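Local coordinates for probable glutamine-binding lipoprotein GlnH (GLNBP) (Mycobacterium tuberculosis, PDB 6H20), which binds amino acids as an extracellular solute-binding lipoprotein, with aspartate the probable physiological ligand, and probably controls glutamate metabolism through protein kinase G, at residues 78-83 against 264-269. Sequence-based numbering, arbitrary orientation.
Sequences DVDIAG and NTLYRK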
loop_
_atom_site.group_PDB
_atom_site.type_symbol
_atom_site.label_atom_id
_atom_site.label_comp_id
_atom_site.label_asym_id
_atom_site.label_seq_id
_atom_site.Cartn_x
_atom_site.Cartn_y
_atom_site.Cartn_z
ATOM N N ASP A 78 0.639 -6.315 5.647
ATOM C CA ASP A 78 1.730 -5.349 5.787
ATOM C C ASP A 78 2.375 -5.430 7.169
ATOM O O ASP A 78 3.604 -5.316 7.292
ATOM C CB ASP A 78 1.229 -3.929 5.524
ATOM C CG ASP A 78 1.175 -3.574 4.046
ATOM O OD1 ASP A 78 1.849 -4.234 3.223
ATOM O OD2 ASP A 78 0.490 -2.579 3.731
ATOM N N VAL A 79 1.567 -5.617 8.217
ATOM C CA VAL A 79 2.112 -5.819 9.558
ATOM C C VAL A 79 3.053 -7.019 9.571
ATOM O O VAL A 79 4.148 -6.972 10.156
ATOM C CB VAL A 79 0.954 -5.999 10.557
ATOM C CG1 VAL A 79 1.499 -6.325 11.933
ATOM C CG2 VAL A 79 0.104 -4.744 10.581
ATOM N N ASP A 80 2.645 -8.104 8.914
ATOM C CA ASP A 80 3.447 -9.322 8.911
ATOM C C ASP A 80 4.723 -9.148 8.099
ATOM O O ASP A 80 5.777 -9.655 8.500
ATOM C CB ASP A 80 2.604 -10.503 8.427
ATOM C CG ASP A 80 1.604 -10.971 9.475
ATOM O OD1 ASP A 80 1.726 -10.584 10.660
ATOM O OD2 ASP A 80 0.685 -11.730 9.101
ATOM N N ILE A 81 4.650 -8.429 6.970
ATOM C CA ILE A 81 5.861 -8.111 6.202
ATOM C C ILE A 81 6.847 -7.348 7.076
ATOM O O ILE A 81 8.038 -7.687 7.154
ATOM C CB ILE A 81 5.510 -7.324 4.923
ATOM C CG1 ILE A 81 4.760 -8.205 3.920
ATOM C CG2 ILE A 81 6.787 -6.746 4.311
ATOM C CD1 ILE A 81 5.611 -9.312 3.280
ATOM N N ALA A 82 6.352 -6.321 7.781
ATOM C CA ALA A 82 7.214 -5.546 8.673
ATOM C C ALA A 82 7.802 -6.426 9.761
ATOM O O ALA A 82 8.972 -6.272 10.130
ATOM C CB ALA A 82 6.436 -4.375 9.296
ATOM N N GLY A 83 7.012 -7.373 10.271
ATOM C CA GLY A 83 7.509 -8.257 11.308
ATOM C C GLY A 83 8.638 -9.152 10.837
ATOM O O GLY A 83 9.486 -9.548 11.638
ATOM N N ASN A 264 4.571 -17.046 0.685
ATOM C CA ASN A 264 3.409 -17.860 0.332
ATOM C C ASN A 264 2.462 -18.014 1.519
ATOM O O ASN A 264 1.232 -17.927 1.371
ATOM C CB ASN A 264 3.885 -19.230 -0.147
ATOM C CG ASN A 264 2.744 -20.126 -0.559
ATOM O OD1 ASN A 264 2.187 -19.980 -1.650
ATOM N ND2 ASN A 264 2.375 -21.051 0.319
ATOM N N THR A 265 3.020 -18.244 2.707
ATOM C CA THR A 265 2.206 -18.397 3.906
ATOM C C THR A 265 1.424 -17.124 4.203
ATOM O O THR A 265 0.232 -17.177 4.541
ATOM C CB THR A 265 3.114 -18.781 5.076
ATOM O OG1 THR A 265 3.645 -20.098 4.853
ATOM C CG2 THR A 265 2.364 -18.749 6.399
ATOM N N LEU A 266 2.070 -15.965 4.046
ATOM C CA LEU A 266 1.396 -14.700 4.314
ATOM C C LEU A 266 0.308 -14.412 3.291
ATOM O O LEU A 266 -0.755 -13.889 3.651
ATOM C CB LEU A 266 2.413 -13.559 4.360
ATOM C CG LEU A 266 3.408 -13.635 5.517
ATOM C CD1 LEU A 266 4.349 -12.436 5.460
ATOM C CD2 LEU A 266 2.685 -13.693 6.858
ATOM N N TYR A 267 0.551 -14.719 2.013
ATOM C CA TYR A 267 -0.498 -14.560 1.010
ATOM C C TYR A 267 -1.696 -15.435 1.343
ATOM O O TYR A 267 -2.844 -14.982 1.289
ATOM C CB TYR A 267 0.028 -14.910 -0.389
ATOM C CG TYR A 267 -0.868 -14.405 -1.512
ATOM C CD1 TYR A 267 -2.008 -15.108 -1.909
ATOM C CD2 TYR A 267 -0.580 -13.216 -2.158
ATOM C CE1 TYR A 267 -2.829 -14.627 -2.933
ATOM C CE2 TYR A 267 -1.384 -12.733 -3.171
ATOM C CZ TYR A 267 -2.501 -13.434 -3.554
ATOM O OH TYR A 267 -3.281 -12.921 -4.570
ATOM N N ARG A 268 -1.446 -16.699 1.681
ATOM C CA ARG A 268 -2.551 -17.590 2.014
ATOM C C ARG A 268 -3.263 -17.141 3.286
ATOM O O ARG A 268 -4.474 -17.335 3.423
ATOM C CB ARG A 268 -2.047 -19.029 2.118
ATOM C CG ARG A 268 -1.562 -19.595 0.783
ATOM C CD ARG A 268 -1.244 -21.095 0.844
ATOM N NE ARG A 268 -0.498 -21.463 2.044
ATOM C CZ ARG A 268 -1.048 -21.983 3.136
ATOM N NH1 ARG A 268 -2.357 -22.201 3.178
ATOM N NH2 ARG A 268 -0.293 -22.279 4.187
ATOM N N LYS A 269 -2.537 -16.514 4.212
ATOM C CA LYS A 269 -3.150 -16.061 5.455
ATOM C C LYS A 269 -4.115 -14.906 5.212
ATOM O O LYS A 269 -5.181 -14.839 5.837
ATOM C CB LYS A 269 -2.044 -15.648 6.428
ATOM C CG LYS A 269 -2.488 -15.109 7.776
ATOM C CD LYS A 269 -1.257 -14.881 8.650
ATOM C CE LYS A 269 -1.583 -14.199 9.968
ATOM N NZ LYS A 269 -0.312 -13.781 10.639
#
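With CG anti to its carbonyl carbon, D80 reaches from helix 77-90 toward K269, whose side chain leaves anti to the backbone N (chi1 178°) and stays extended to its tip. The two meet from opposite directions in a salt bridge between nearly antiparallel helices of the type 2 periplasmic-binding-protein fold of this family 3 solute-binding protein, their short axes 160° apart and 10.6 Å at closest approach. The CA atoms come nearest at D80 and L266, 7.4 Å. L266 fills the middle: its CD2 lies 3.6 Å from D80 CB, and its CD1 meets I81 CD1 at 4.0 Å. The leucine fork thus packs against the aliphatic base of D80 and the end of I81, on the buried side of the ion pair. D80 OD2 also accepts a hydrogen bond from W270 NE1, so two donors grip one carboxylate oxygen and would tend to hold its negative charge there. One turn before I81, D78 OD2 and OD1 are hydrogen-bonded to T121 N and Y138 OH, respectively; T121 lines the asparagine pocket, so helix 77-90 is joined both to the ligand site and to helix 262-270. K269 NZ approaches D80 OD2 on the syn side, 30° out of the carboxylate plane. That bond is 2.8 Å long, from NZ to OD2. The other carboxylate oxygen, D80 OD1, stands 3.8 Å from K269 NZ.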